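Local coordinates for glutamine cyclotransferase (Xanthomonas campestris, PDB 3MBR), which probably catalyses the cyclisation of N-terminal glutamine to pyroglutamate in peptides, and is built as a beta-propeller that holds a calcium ion, at residues 25-36 with 69-79; 101-109 with 119-127. The protein carries 1 engineered substitution. All coordinates share one frame; numbering follows the deposited sequence.

Contact 1. Residues 25-36 with 69-79. With CA (calcium ion), chain B.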
loop_
_atom_site.group_PDB
_atom_site.type_symbol
_atom_site.label_atom_id
_atom_site.label_comp_id
_atom_site.label_asym_id
_atom_site.label_seq_id
_atom_site.Cartn_x
_atom_site.Cartn_y
_atom_site.Cartn_z
ATOM N N GLY A 25 1.558 -3.862 3.187
ATOM C CA GLY A 25 1.426 -3.376 1.796
ATOM C C GLY A 25 0.692 -4.415 1.000
ATOM O O GLY A 25 0.652 -5.627 1.407
ATOM N N LEU A 26 0.084 -4.007 -0.100
ATOM C CA LEU A 26 -0.743 -4.954 -0.867
ATOM C C LEU A 26 -0.775 -4.520 -2.325
ATOM O O LEU A 26 -0.806 -3.298 -2.615
ATOM C CB LEU A 26 -2.197 -4.868 -0.303
ATOM C CG LEU A 26 -3.199 -5.939 -0.763
ATOM C CD1 LEU A 26 -2.963 -7.263 -0.091
ATOM C CD2 LEU A 26 -4.629 -5.417 -0.442
ATOM N N PHE A 27 -0.768 -5.507 -3.234
ATOM C CA PHE A 27 -1.059 -5.162 -4.648
ATOM C C PHE A 27 -1.759 -6.308 -5.295
ATOM O O PHE A 27 -1.818 -7.430 -4.681
ATOM C CB PHE A 27 0.169 -4.689 -5.425
ATOM C CG PHE A 27 1.236 -5.728 -5.625
ATOM C CD1 PHE A 27 1.116 -6.684 -6.641
ATOM C CD2 PHE A 27 2.413 -5.723 -4.846
ATOM C CE1 PHE A 27 2.158 -7.665 -6.890
ATOM C CE2 PHE A 27 3.434 -6.719 -5.100
ATOM C CZ PHE A 27 3.303 -7.653 -6.124
ATOM N N TYR A 28 -2.294 -6.151 -6.463
ATOM C CA TYR A 28 -3.011 -7.209 -7.139
ATOM C C TYR A 28 -2.310 -7.420 -8.482
ATOM O O TYR A 28 -1.928 -6.473 -9.210
ATOM C CB TYR A 28 -4.439 -6.728 -7.411
ATOM C CG TYR A 28 -5.275 -7.651 -8.260
ATOM C CD1 TYR A 28 -5.161 -7.630 -9.634
ATOM C CD2 TYR A 28 -6.098 -8.568 -7.692
ATOM C CE1 TYR A 28 -5.909 -8.456 -10.471
ATOM C CE2 TYR A 28 -6.891 -9.419 -8.520
ATOM C CZ TYR A 28 -6.748 -9.328 -9.895
ATOM O OH TYR A 28 -7.540 -10.133 -10.720
ATOM N N LEU A 29 -2.185 -8.682 -8.850
ATOM C CA LEU A 29 -1.593 -8.933 -10.151
ATOM C C LEU A 29 -2.076 -10.260 -10.725
ATOM O O LEU A 29 -1.960 -11.276 -10.018
ATOM C CB LEU A 29 -0.011 -8.969 -9.999
ATOM C CG LEU A 29 0.695 -9.302 -11.330
ATOM C CD1 LEU A 29 0.442 -8.166 -12.210
ATOM C CD2 LEU A 29 2.240 -9.455 -10.943
ATOM N N ARG A 30 -2.630 -10.229 -11.960
ATOM C CA ARG A 30 -3.022 -11.482 -12.679
ATOM C C ARG A 30 -3.868 -12.390 -11.768
ATOM O O ARG A 30 -3.668 -13.631 -11.685
ATOM C CB ARG A 30 -1.757 -12.278 -13.089
ATOM C CG ARG A 30 -1.117 -12.191 -14.474
ATOM C CD ARG A 30 -0.575 -10.863 -14.970
ATOM N NE ARG A 30 0.894 -10.559 -14.919
ATOM C CZ ARG A 30 1.888 -11.278 -14.381
ATOM N NH1 ARG A 30 1.692 -12.464 -13.821
ATOM N NH2 ARG A 30 3.109 -10.784 -14.407
ATOM N N GLY A 31 -4.824 -11.824 -11.091
ATOM C CA GLY A 31 -5.787 -12.574 -10.356
ATOM C C GLY A 31 -5.410 -12.923 -8.934
ATOM O O GLY A 31 -6.235 -13.453 -8.201
ATOM N N HIS A 32 -4.209 -12.549 -8.459
ATOM C CA HIS A 32 -3.821 -12.837 -7.083
ATOM C C HIS A 32 -3.443 -11.570 -6.364
ATOM O O HIS A 32 -3.048 -10.530 -6.973
ATOM C CB HIS A 32 -2.596 -13.770 -7.015
ATOM C CG HIS A 32 -2.840 -15.096 -7.649
ATOM N ND1 HIS A 32 -2.288 -15.436 -8.858
ATOM C CD2 HIS A 32 -3.614 -16.129 -7.267
ATOM C CE1 HIS A 32 -2.679 -16.663 -9.188
ATOM N NE2 HIS A 32 -3.507 -17.096 -8.249
ATOM N N LEU A 33 -3.604 -11.633 -5.060
ATOM C CA LEU A 33 -3.069 -10.578 -4.231
ATOM C C LEU A 33 -1.669 -10.913 -3.757
ATOM O O LEU A 33 -1.320 -12.110 -3.613
ATOM C CB LEU A 33 -3.940 -10.390 -2.960
ATOM C CG LEU A 33 -5.365 -9.910 -3.269
ATOM C CD1 LEU A 33 -6.325 -10.170 -2.097
ATOM C CD2 LEU A 33 -5.276 -8.457 -3.596
ATOM N N TYR A 34 -0.848 -9.894 -3.540
ATOM C CA TYR A 34 0.467 -10.074 -2.935
ATOM C C TYR A 34 0.437 -9.147 -1.738
ATOM O O TYR A 34 0.024 -7.959 -1.850
ATOM C CB TYR A 34 1.547 -9.628 -3.933
ATOM C CG TYR A 34 1.697 -10.632 -5.032
ATOM C CD1 TYR A 34 0.807 -10.612 -6.108
ATOM C CD2 TYR A 34 2.672 -11.658 -4.960
ATOM C CE1 TYR A 34 0.879 -11.535 -7.143
ATOM C CE2 TYR A 34 2.777 -12.600 -6.060
ATOM C CZ TYR A 34 1.873 -12.532 -7.117
ATOM O OH TYR A 34 1.968 -13.469 -8.134
ATOM N N GLU A 35 0.856 -9.672 -0.599
ATOM C CA GLU A 35 0.718 -8.961 0.650
ATOM C C GLU A 35 1.987 -9.040 1.491
ATOM O O GLU A 35 2.500 -10.172 1.673
ATOM C CB GLU A 35 -0.419 -9.592 1.458
ATOM C CG GLU A 35 -0.791 -8.812 2.708
ATOM C CD GLU A 35 -2.051 -9.396 3.375
ATOM O OE1 GLU A 35 -2.593 -10.445 2.923
ATOM O OE2 GLU A 35 -2.503 -8.777 4.358
ATOM N N SER A 36 2.547 -7.934 1.959
ATOM C CA SER A 36 3.723 -7.882 2.842
ATOM C C SER A 36 3.198 -8.005 4.274
ATOM O O SER A 36 2.151 -7.398 4.591
ATOM C CB SER A 36 4.303 -6.348 2.604
ATOM O OG SER A 36 5.491 -6.389 3.422
ATOM N N GLY A 69 6.323 -1.829 2.638
ATOM C CA GLY A 69 5.528 -1.856 1.399
ATOM C C GLY A 69 6.122 -2.608 0.221
ATOM O O GLY A 69 7.370 -2.805 0.138
ATOM N N ILE A 70 5.273 -2.959 -0.745
ATOM C CA ILE A 70 5.645 -3.797 -1.896
ATOM C C ILE A 70 4.959 -3.286 -3.150
ATOM O O ILE A 70 3.870 -2.726 -3.081
ATOM C CB ILE A 70 5.281 -5.270 -1.664
ATOM C CG1 ILE A 70 3.788 -5.380 -1.252
ATOM C CG2 ILE A 70 6.252 -5.923 -0.589
ATOM C CD1 ILE A 70 3.305 -6.849 -1.380
ATOM N N VAL A 71 5.573 -3.600 -4.303
ATOM C CA VAL A 71 4.977 -3.292 -5.587
ATOM C C VAL A 71 5.456 -4.271 -6.625
ATOM O O VAL A 71 6.562 -4.814 -6.471
ATOM C CB VAL A 71 5.395 -1.826 -5.995
ATOM C CG1 VAL A 71 6.935 -1.738 -6.167
ATOM C CG2 VAL A 71 4.675 -1.313 -7.175
ATOM N N ALA A 72 4.702 -4.534 -7.661
ATOM C CA ALA A 72 5.205 -5.319 -8.785
ATOM C C ALA A 72 5.749 -4.400 -9.871
ATOM O O ALA A 72 5.129 -3.314 -10.137
ATOM C CB ALA A 72 4.005 -6.113 -9.383
ATOM N N TRP A 73 6.791 -4.847 -10.528
ATOM C CA TRP A 73 7.346 -4.146 -11.707
ATOM C C TRP A 73 7.797 -5.186 -12.667
ATOM O O TRP A 73 8.756 -5.896 -12.378
ATOM C CB TRP A 73 8.499 -3.194 -11.340
ATOM C CG TRP A 73 8.973 -2.484 -12.593
ATOM C CD1 TRP A 73 10.019 -2.777 -13.348
ATOM C CD2 TRP A 73 8.301 -1.413 -13.233
ATOM N NE1 TRP A 73 10.084 -1.963 -14.403
ATOM C CE2 TRP A 73 9.018 -1.112 -14.384
ATOM C CE3 TRP A 73 7.166 -0.661 -12.912
ATOM C CZ2 TRP A 73 8.670 -0.068 -15.251
ATOM C CZ3 TRP A 73 6.788 0.417 -13.810
ATOM C CH2 TRP A 73 7.539 0.655 -14.964
ATOM N N ARG A 74 7.068 -5.359 -13.812
ATOM C CA ARG A 74 7.439 -6.376 -14.764
ATOM C C ARG A 74 7.498 -7.755 -14.082
ATOM O O ARG A 74 6.479 -8.187 -13.509
ATOM C CB ARG A 74 8.762 -6.021 -15.496
ATOM C CG ARG A 74 8.540 -4.697 -16.229
ATOM C CD ARG A 74 9.562 -4.347 -17.273
ATOM N NE ARG A 74 9.237 -2.994 -17.731
ATOM C CZ ARG A 74 8.532 -2.697 -18.827
ATOM N NH1 ARG A 74 8.073 -3.675 -19.629
ATOM N NH2 ARG A 74 8.306 -1.407 -19.127
ATOM N N ASP A 75 8.664 -8.401 -14.082
ATOM C CA ASP A 75 8.813 -9.760 -13.561
ATOM C C ASP A 75 9.321 -9.725 -12.112
ATOM O O ASP A 75 9.690 -10.790 -11.571
ATOM C CB ASP A 75 9.842 -10.557 -14.421
ATOM C CG ASP A 75 11.270 -9.897 -14.438
ATOM O OD1 ASP A 75 12.277 -10.664 -14.535
ATOM O OD2 ASP A 75 11.431 -8.626 -14.422
ATOM N N ARG A 76 9.357 -8.536 -11.517
ATOM C CA ARG A 76 9.937 -8.332 -10.182
ATOM C C ARG A 76 8.927 -7.891 -9.125
ATOM O O ARG A 76 7.947 -7.205 -9.439
ATOM C CB ARG A 76 11.082 -7.254 -10.223
ATOM C CG ARG A 76 12.116 -7.705 -11.257
ATOM C CD ARG A 76 13.318 -6.942 -11.406
ATOM N NE ARG A 76 13.236 -5.529 -11.733
ATOM C CZ ARG A 76 13.123 -4.986 -12.962
ATOM N NH1 ARG A 76 12.911 -5.705 -14.056
ATOM N NH2 ARG A 76 13.172 -3.671 -13.071
ATOM N N LEU A 77 9.245 -8.221 -7.875
ATOM C CA LEU A 77 8.538 -7.692 -6.704
ATOM C C LEU A 77 9.522 -6.900 -5.901
ATOM O O LEU A 77 10.579 -7.399 -5.532
ATOM C CB LEU A 77 7.880 -8.814 -5.910
ATOM C CG LEU A 77 6.908 -8.420 -4.834
ATOM C CD1 LEU A 77 6.087 -9.634 -4.525
ATOM C CD2 LEU A 77 7.579 -7.942 -3.601
ATOM N N ILE A 78 9.229 -5.628 -5.703
ATOM C CA ILE A 78 10.178 -4.718 -4.974
ATOM C C ILE A 78 9.610 -4.438 -3.604
ATOM O O ILE A 78 8.426 -4.137 -3.494
ATOM C CB ILE A 78 10.379 -3.409 -5.838
ATOM C CG1 ILE A 78 10.923 -3.800 -7.221
ATOM C CG2 ILE A 78 11.282 -2.454 -5.092
ATOM C CD1 ILE A 78 10.952 -2.768 -8.231
ATOM N N GLN A 79 10.467 -4.522 -2.580
ATOM C CA GLN A 79 9.985 -4.333 -1.222
ATOM C C GLN A 79 10.891 -3.413 -0.441
ATOM O O GLN A 79 12.124 -3.487 -0.563
ATOM C CB GLN A 79 9.955 -5.700 -0.545
ATOM C CG GLN A 79 9.401 -5.627 0.909
ATOM C CD GLN A 79 9.268 -6.944 1.571
ATOM O OE1 GLN A 79 10.075 -7.837 1.385
ATOM N NE2 GLN A 79 8.224 -7.090 2.394
HETATM CA CA CA B . -0.859 -1.002 -2.609
HETATM O O HOH W 1 4.024 -7.520 -14.000
HETATM O O HOH W 2 1.457 -1.249 -3.288
#
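Gly25 and Gly69 bring the two segments closest, with their CA atoms 4.4 Å apart, and strands 25-29 and 69-73 run on side by side, their directions differing by 17° and their axes approaching to 5.5 Å. Each strand takes its backbone partner from its own hairpin, 32-36 or 76-79, so that the two sheets meet mainly through side chains. Phe27 and Ile70 carry most of this packing. A chi1 of 66° tucks the Phe27 ring back over its own backbone, with Tyr34 CB on one face and Ala72 N on the other, and Leu77 CG in plane at the edge; Phe27 CE1 also touches Ala72 CB at 3.5 Å. Ile70 crosses the ring roughly at right angles, and its CD1 pushes on to Tyr34 O, 3.5 Å away. Toward one end, Gln79 NE2 makes a weak, bent bond (128°) to Ser36 OG, which is also hydrogen-bonded to Ala68 O, while Gln79 OE1 is held by Tyr90 OH. Leu26 turns its carbonyl to the metal, Leu26 O binding calcium at 2.3 Å, and a calcium-bound water lies 2.8 Å from Ile70 O. Glu154, Leu155, Glu156 and Ile209 complete the site. Two four-stranded antiparallel sheets, packed beside a central ion, are the neighbouring blades of a beta-propeller.

Contact 2. Residues 101-109 with 119-127; sequences FRYPGEGWA and MSDGTAVIR
Trp108 lays one face of its indole over the Asp121-Gly122 turn, with Gly122 CA in a CH-pi contact 3.4 Å from the centroid of the Trp108 six-membered ring and 11° off its normal. Beneath it the backbone forms a classic beta bulge at the edge of a propeller blade: Trp108 N and Ala109 N both donate to Ser120 O, from the same face of its plane, at 3.0 and 3.3 Å. The indole is fixed in rotation by Trp108 NE1, which donates in its ring plane to the anti lone pair of Glu106 OE1 (2.9 Å, 163°). A second cluster forms where Met119 brings CE over the face of Tyr103 in a CH-pi contact, 4.1 Å from the ring centroid, with SD farther above the same ring as a Met-aromatic contact; the same methyl sits over the rim of one face of the Arg127 guanidinium. Arg127 takes Asp121 OD2 side-on through NE and NH2, a salt bridge with NH2 at 3.0 Å, and turns NH1 and NH2 to Pro104 O, doubtfully close. Glu106 O, buried without a conventional hydrogen-bond partner, is approached instead by Asp121 CA in a CA-H...O contact of 3.4 Å.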
loop_
_atom_site.group_PDB
_atom_site.type_symbol
_atom_site.label_atom_id
_atom_site.label_comp_id
_atom_site.label_asym_id
_atom_site.label_seq_id
_atom_site.Cartn_x
_atom_site.Cartn_y
_atom_site.Cartn_z
ATOM N N PHE A 101 19.001 -3.199 -2.405
ATOM C CA PHE A 101 19.354 -1.809 -2.695
ATOM C C PHE A 101 19.229 -1.037 -1.380
ATOM O O PHE A 101 18.707 -1.595 -0.393
ATOM C CB PHE A 101 18.462 -1.188 -3.806
ATOM C CG PHE A 101 16.962 -1.166 -3.506
ATOM C CD1 PHE A 101 16.338 -0.035 -2.959
ATOM C CD2 PHE A 101 16.173 -2.271 -3.756
ATOM C CE1 PHE A 101 14.912 -0.033 -2.715
ATOM C CE2 PHE A 101 14.829 -2.267 -3.529
ATOM C CZ PHE A 101 14.190 -1.126 -3.021
ATOM N N ARG A 102 19.774 0.188 -1.347
ATOM C CA ARG A 102 19.764 0.991 -0.120
ATOM C C ARG A 102 19.201 2.323 -0.420
ATOM O O ARG A 102 19.340 2.823 -1.543
ATOM C CB ARG A 102 21.169 1.157 0.454
ATOM C CG ARG A 102 21.459 0.166 1.579
ATOM C CD ARG A 102 22.745 0.614 2.335
ATOM N NE ARG A 102 23.607 -0.454 2.883
ATOM C CZ ARG A 102 23.477 -1.778 2.710
ATOM N NH1 ARG A 102 22.490 -2.298 1.967
ATOM N NH2 ARG A 102 24.359 -2.594 3.292
ATOM N N TYR A 103 18.492 2.902 0.544
ATOM C CA TYR A 103 17.915 4.214 0.346
ATOM C C TYR A 103 18.007 5.032 1.636
ATOM O O TYR A 103 18.115 4.470 2.740
ATOM C CB TYR A 103 16.452 4.104 -0.126
ATOM C CG TYR A 103 15.630 3.158 0.750
ATOM C CD1 TYR A 103 15.075 3.609 1.984
ATOM C CD2 TYR A 103 15.428 1.841 0.389
ATOM C CE1 TYR A 103 14.315 2.749 2.817
ATOM C CE2 TYR A 103 14.689 0.981 1.219
ATOM C CZ TYR A 103 14.128 1.444 2.397
ATOM O OH TYR A 103 13.408 0.597 3.185
ATOM N N PRO A 104 18.015 6.381 1.502
ATOM C CA PRO A 104 17.950 7.189 2.711
ATOM C C PRO A 104 16.583 7.190 3.443
ATOM O O PRO A 104 15.541 7.187 2.777
ATOM C CB PRO A 104 18.261 8.599 2.181
ATOM C CG PRO A 104 17.888 8.613 0.779
ATOM C CD PRO A 104 17.938 7.194 0.273
ATOM N N GLY A 105 16.586 7.169 4.789
ATOM C CA GLY A 105 15.307 7.240 5.561
ATOM C C GLY A 105 14.558 5.913 5.783
ATOM O O GLY A 105 15.154 4.822 5.673
ATOM N N GLU A 106 13.244 6.008 6.079
ATOM C CA GLU A 106 12.429 4.876 6.461
ATOM C C GLU A 106 11.639 4.464 5.210
ATOM O O GLU A 106 11.403 5.260 4.345
ATOM C CB GLU A 106 11.438 5.280 7.591
ATOM C CG GLU A 106 12.125 5.412 8.992
ATOM C CD GLU A 106 11.169 5.603 10.154
ATOM O OE1 GLU A 106 9.903 5.681 9.954
ATOM O OE2 GLU A 106 11.698 5.700 11.306
ATOM N N GLY A 107 11.350 3.195 5.094
ATOM C CA GLY A 107 10.576 2.732 3.937
ATOM C C GLY A 107 9.206 2.401 4.463
ATOM O O GLY A 107 9.049 1.562 5.408
ATOM N N TRP A 108 8.202 3.089 3.937
ATOM C CA TRP A 108 6.825 2.811 4.333
ATOM C C TRP A 108 6.032 2.103 3.273
ATOM O O TRP A 108 5.635 0.968 3.517
ATOM C CB TRP A 108 6.143 4.134 4.766
ATOM C CG TRP A 108 6.595 4.658 6.114
ATOM C CD1 TRP A 108 7.859 4.712 6.593
ATOM C CD2 TRP A 108 5.786 5.317 7.057
ATOM N NE1 TRP A 108 7.875 5.338 7.850
ATOM C CE2 TRP A 108 6.587 5.685 8.151
ATOM C CE3 TRP A 108 4.436 5.598 7.112
ATOM C CZ2 TRP A 108 6.075 6.351 9.283
ATOM C CZ3 TRP A 108 3.911 6.240 8.279
ATOM C CH2 TRP A 108 4.742 6.651 9.319
ATOM N N ALA A 109 5.838 2.723 2.110
ATOM C CA ALA A 109 4.974 2.095 1.108
ATOM C C ALA A 109 5.477 2.389 -0.316
ATOM O O ALA A 109 6.244 3.343 -0.530
ATOM C CB ALA A 109 3.530 2.453 1.293
ATOM N N MET A 119 7.263 6.144 -3.778
ATOM C CA MET A 119 7.597 5.659 -2.430
ATOM C C MET A 119 7.192 6.708 -1.357
ATOM O O MET A 119 7.529 7.889 -1.411
ATOM C CB MET A 119 9.149 5.512 -2.366
ATOM C CG MET A 119 9.629 5.118 -1.054
ATOM S SD MET A 119 11.417 4.793 -1.008
ATOM C CE MET A 119 11.840 4.879 0.770
ATOM N N SER A 120 6.507 6.207 -0.345
ATOM C CA SER A 120 6.243 6.949 0.925
ATOM C C SER A 120 7.362 6.611 1.962
ATOM O O SER A 120 7.707 5.441 2.146
ATOM C CB SER A 120 4.889 6.514 1.534
ATOM O OG SER A 120 4.850 7.088 2.906
ATOM N N ASP A 121 7.811 7.591 2.775
ATOM C CA ASP A 121 8.869 7.388 3.792
ATOM C C ASP A 121 8.369 7.955 5.140
ATOM O O ASP A 121 9.149 8.236 6.072
ATOM C CB ASP A 121 10.174 8.031 3.323
ATOM C CG ASP A 121 10.037 9.552 3.142
ATOM O OD1 ASP A 121 8.960 10.139 3.393
ATOM O OD2 ASP A 121 11.015 10.162 2.789
ATOM N N GLY A 122 7.050 8.110 5.222
ATOM C CA GLY A 122 6.386 8.687 6.458
ATOM C C GLY A 122 6.273 10.206 6.434
ATOM O O GLY A 122 5.590 10.808 7.303
ATOM N N THR A 123 7.003 10.858 5.510
ATOM C CA THR A 123 6.941 12.333 5.364
ATOM C C THR A 123 5.904 12.713 4.301
ATOM O O THR A 123 5.280 11.806 3.719
ATOM C CB THR A 123 8.314 12.980 4.998
ATOM O OG1 THR A 123 8.570 12.726 3.615
ATOM C CG2 THR A 123 9.491 12.417 5.845
ATOM N N ALA A 124 5.720 14.003 4.012
ATOM C CA ALA A 124 4.738 14.496 3.015
ATOM C C ALA A 124 5.326 14.490 1.602
ATOM O O ALA A 124 4.658 14.850 0.634
ATOM C CB ALA A 124 4.155 15.899 3.387
ATOM N N VAL A 125 6.591 14.093 1.507
ATOM C CA VAL A 125 7.232 14.121 0.160
ATOM C C VAL A 125 7.310 12.664 -0.364
ATOM O O VAL A 125 8.096 11.836 0.183
ATOM C CB VAL A 125 8.622 14.717 0.272
ATOM C CG1 VAL A 125 9.349 14.640 -1.062
ATOM C CG2 VAL A 125 8.504 16.127 0.759
ATOM N N ILE A 126 6.489 12.334 -1.354
ATOM C CA ILE A 126 6.596 11.033 -2.047
ATOM C C ILE A 126 7.737 11.073 -3.098
ATOM O O ILE A 126 7.832 12.008 -3.928
ATOM C CB ILE A 126 5.296 10.774 -2.798
ATOM C CG1 ILE A 126 4.091 10.678 -1.848
ATOM C CG2 ILE A 126 5.369 9.545 -3.723
ATOM C CD1 ILE A 126 2.882 10.634 -2.511
ATOM N N ARG A 127 8.581 10.054 -3.028
ATOM C CA ARG A 127 9.735 9.925 -3.951
ATOM C C ARG A 127 9.289 9.190 -5.222
ATOM O O ARG A 127 8.638 8.142 -5.185
ATOM C CB ARG A 127 10.864 9.175 -3.277
ATOM C CG ARG A 127 11.252 9.649 -1.836
ATOM C CD ARG A 127 12.321 8.728 -1.194
ATOM N NE ARG A 127 12.600 8.992 0.231
ATOM C CZ ARG A 127 13.476 8.344 1.022
ATOM N NH1 ARG A 127 14.317 7.405 0.566
ATOM N NH2 ARG A 127 13.560 8.682 2.335
HETATM O O HOH W 3 9.479 8.845 8.783
#

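In the fold
The two contacts show how a propeller is assembled blade by blade. Contact 1 joins the sheet that begins with 23-29 to the sheet 67-102; contact 2 takes the chain from the last strand of that second sheet into the next one, which starts at 109-112. Their centres lie about 18 Å apart, yet they touch: Gly69 N and Trp108 O, at 3.0 Å, probably form a hydrogen bond, and Ile78 CG2 packs on Phe101 CZ at 3.8 Å. Both also bear on the calcium site. Residues 25-36 supply a ligand directly, whereas in contact 2 the side chain of Ala109, about 7 Å from the ion, packs against the ligand residues Glu154 and Leu155.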